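Uncharacterized protein (Staphylococcus aureus, PDB 4YBV) probably hydrolyses acyl-CoA or related thioesters, as a hot dog-fold member of the thioesterase superfamily. Local coordinates at residues D16-D20 / G21-I25. The protein carries 1 engineered substitution. Residues are numbered along the deposited sequence; the frame is centred on the assembly and turned at random.
Sequences DHQED and GLVVI
Val24 O takes two backbone N-H groups from consecutive residues, Asp16 N at 2.9 Å and His17 N at 3.3 Å, so that both residues face Val24 in a classic beta bulge. The bond from His17 N lies in the carbonyl plane on a lone pair, whereas Asp16 N is tilted 24° from that plane. Val24 N returns a bond to His17 O within the bulge; beyond it the pairing is regular, and Glu19 and Leu22 form a hydrogen-bonded pair that closes a type II beta turn, with Gly21 at its positive-phi position. These strands make the hairpin that begins the antiparallel hot dog sheet, in which 14-19 is an outermost strand of this chain and 22-28 pairs onward with strand 85-95. His17, Glu19, Leu22 and Val24 share one face. There His17 NE2 donates a nearly straight bond to Glu19 OE1 (2.7 Å), lying in the ring plane and reaching the anti side of the carboxylate. Glu19 holds CG between its backbone N and carbonyl carbon (chi1 41°), which sets its extended chain alongside Leu22; Leu22 CD2 packs 3.6 Å from Glu19 CG and meets the imidazole edge at His17 CD2, 3.9 Å away. On the other face Gln18 OE1 bonds Asn59 ND2 of helix 42-60, the helix that also packs against Ile25.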
ATOM      1  N   ASP A  16      15.706 -16.419  13.988  1.00 28.21           N
ATOM      2  CA  ASP A  16      16.414 -16.134  15.224  1.00 27.09           C
ATOM      3  C   ASP A  16      15.527 -16.294  16.462  1.00 30.59           C
ATOM      4  O   ASP A  16      16.035 -16.635  17.538  1.00 33.14           O
ATOM      5  CB  ASP A  16      17.017 -14.743  15.162  1.00 24.91           C
ATOM      6  CG  ASP A  16      18.014 -14.618  14.039  1.00 28.86           C
ATOM      7  OD1 ASP A  16      18.817 -15.564  13.793  1.00 33.98           O
ATOM      8  OD2 ASP A  16      17.951 -13.604  13.351  1.00 29.33           O
ATOM      9  N   HIS A  17      14.224 -16.058  16.308  1.00 24.43           N
ATOM     10  CA  HIS A  17      13.276 -16.145  17.419  1.00 29.83           C
ATOM     11  C   HIS A  17      11.850 -16.167  16.907  1.00 33.65           C
ATOM     12  O   HIS A  17      11.505 -15.487  15.917  1.00 28.93           O
ATOM     13  CB  HIS A  17      13.438 -14.970  18.403  1.00 25.63           C
ATOM     14  CG  HIS A  17      12.434 -14.963  19.521  1.00 28.23           C
ATOM     15  ND1 HIS A  17      12.233 -16.044  20.357  1.00 24.61           N
ATOM     16  CD2 HIS A  17      11.574 -13.999  19.942  1.00 27.47           C
ATOM     17  CE1 HIS A  17      11.293 -15.746  21.237  1.00 23.20           C
ATOM     18  NE2 HIS A  17      10.881 -14.512  21.017  1.00 23.72           N
ATOM     19  N   GLN A  18      11.029 -16.937  17.615  1.00 25.12           N
ATOM     20  CA  GLN A  18       9.608 -17.075  17.353  1.00 26.27           C
ATOM     21  C   GLN A  18       8.848 -17.131  18.668  1.00 28.83           C
ATOM     22  O   GLN A  18       9.229 -17.885  19.554  1.00 30.71           O
ATOM     23  CB  GLN A  18       9.311 -18.376  16.615  1.00 28.74           C
ATOM     24  CG  GLN A  18       9.608 -18.411  15.180  1.00 39.62           C
ATOM     25  CD  GLN A  18       9.378 -19.809  14.627  1.00 36.77           C
ATOM     26  OE1 GLN A  18       8.559 -20.007  13.739  1.00 46.76           O
ATOM     27  NE2 GLN A  18      10.103 -20.779  15.155  1.00 40.39           N
ATOM     28  N   GLU A  19       7.765 -16.391  18.781  1.00 22.70           N
ATOM     29  CA  GLU A  19       6.780 -16.645  19.841  1.00 34.72           C
ATOM     30  C   GLU A  19       5.458 -16.254  19.248  1.00 35.04           C
ATOM     31  O   GLU A  19       5.431 -15.673  18.184  1.00 29.68           O
ATOM     32  CB  GLU A  19       7.086 -15.869  21.124  1.00 31.28           C
ATOM     33  CG  GLU A  19       7.551 -14.423  20.916  1.00 31.98           C
ATOM     34  CD  GLU A  19       7.830 -13.693  22.231  1.00 37.10           C
ATOM     35  OE1 GLU A  19       8.982 -13.238  22.468  1.00 28.66           O
ATOM     36  OE2 GLU A  19       6.878 -13.583  23.017  1.00 36.40           O
ATOM     37  N   ASP A  20       4.360 -16.581  19.900  1.00 30.64           N
ATOM     38  CA  ASP A  20       3.068 -16.209  19.331  1.00 35.63           C
ATOM     39  C   ASP A  20       3.016 -14.702  19.042  1.00 34.83           C
ATOM     40  O   ASP A  20       3.402 -13.891  19.888  1.00 28.30           O
ATOM     41  CB  ASP A  20       1.933 -16.647  20.266  1.00 34.26           C
ATOM     42  CG  ASP A  20       1.550 -18.115  20.057  1.00 44.41           C
ATOM     43  OD1 ASP A  20       2.372 -18.877  19.489  1.00 47.40           O
ATOM     44  OD2 ASP A  20       0.423 -18.508  20.432  1.00 48.66           O
ATOM     45  N   GLY A  21       2.620 -14.339  17.812  1.00 35.13           N
ATOM     46  CA  GLY A  21       2.552 -12.945  17.394  1.00 26.57           C
ATOM     47  C   GLY A  21       3.885 -12.287  17.099  1.00 30.75           C
ATOM     48  O   GLY A  21       3.967 -11.057  16.918  1.00 27.29           O
ATOM     49  N   LEU A  22       4.953 -13.077  17.026  1.00 24.30           N
ATOM     50  CA  LEU A  22       6.251 -12.455  16.810  1.00 24.06           C
ATOM     51  C   LEU A  22       7.195 -13.397  16.082  1.00 32.86           C
ATOM     52  O   LEU A  22       7.361 -14.580  16.465  1.00 28.53           O
ATOM     53  CB  LEU A  22       6.865 -12.019  18.143  1.00 27.79           C
ATOM     54  CG  LEU A  22       8.253 -11.393  18.138  1.00 28.20           C
ATOM     55  CD1 LEU A  22       8.248 -10.032  17.417  1.00 27.49           C
ATOM     56  CD2 LEU A  22       8.780 -11.277  19.573  1.00 28.35           C
ATOM     57  N   VAL A  23       7.792 -12.887  15.007  1.00 26.33           N
ATOM     58  CA  VAL A  23       8.809 -13.647  14.285  1.00 24.88           C
ATOM     59  C   VAL A  23      10.021 -12.778  13.961  1.00 23.91           C
ATOM     60  O   VAL A  23       9.904 -11.673  13.452  1.00 22.18           O
ATOM     61  CB  VAL A  23       8.243 -14.250  12.986  1.00 24.33           C
ATOM     62  CG1 VAL A  23       9.341 -15.008  12.240  1.00 27.59           C
ATOM     63  CG2 VAL A  23       7.108 -15.179  13.312  1.00 23.14           C
ATOM     64  N   VAL A  24      11.198 -13.277  14.266  1.00 20.84           N
ATOM     65  CA  VAL A  24      12.408 -12.560  13.939  1.00 23.16           C
ATOM     66  C   VAL A  24      13.198 -13.481  13.013  1.00 25.73           C
ATOM     67  O   VAL A  24      13.601 -14.578  13.425  1.00 26.13           O
ATOM     68  CB  VAL A  24      13.216 -12.171  15.236  1.00 23.39           C
ATOM     69  CG1 VAL A  24      14.417 -11.286  14.907  1.00 21.94           C
ATOM     70  CG2 VAL A  24      12.285 -11.468  16.249  1.00 21.20           C
ATOM     71  N   ILE A  25      13.379 -13.054  11.760  1.00 25.75           N
ATOM     72  CA  ILE A  25      14.192 -13.799  10.765  1.00 25.31           C
ATOM     73  C   ILE A  25      15.250 -12.935  10.148  1.00 20.97           C
ATOM     74  O   ILE A  25      14.982 -11.796   9.812  1.00 21.87           O
ATOM     75  CB  ILE A  25      13.359 -14.301   9.571  1.00 29.00           C
ATOM     76  CG1 ILE A  25      11.991 -14.731   9.992  1.00 35.07           C
ATOM     77  CG2 ILE A  25      14.051 -15.421   8.856  1.00 25.15           C
ATOM     78  CD1 ILE A  25      11.269 -15.301   8.820  1.00 40.33           C
TER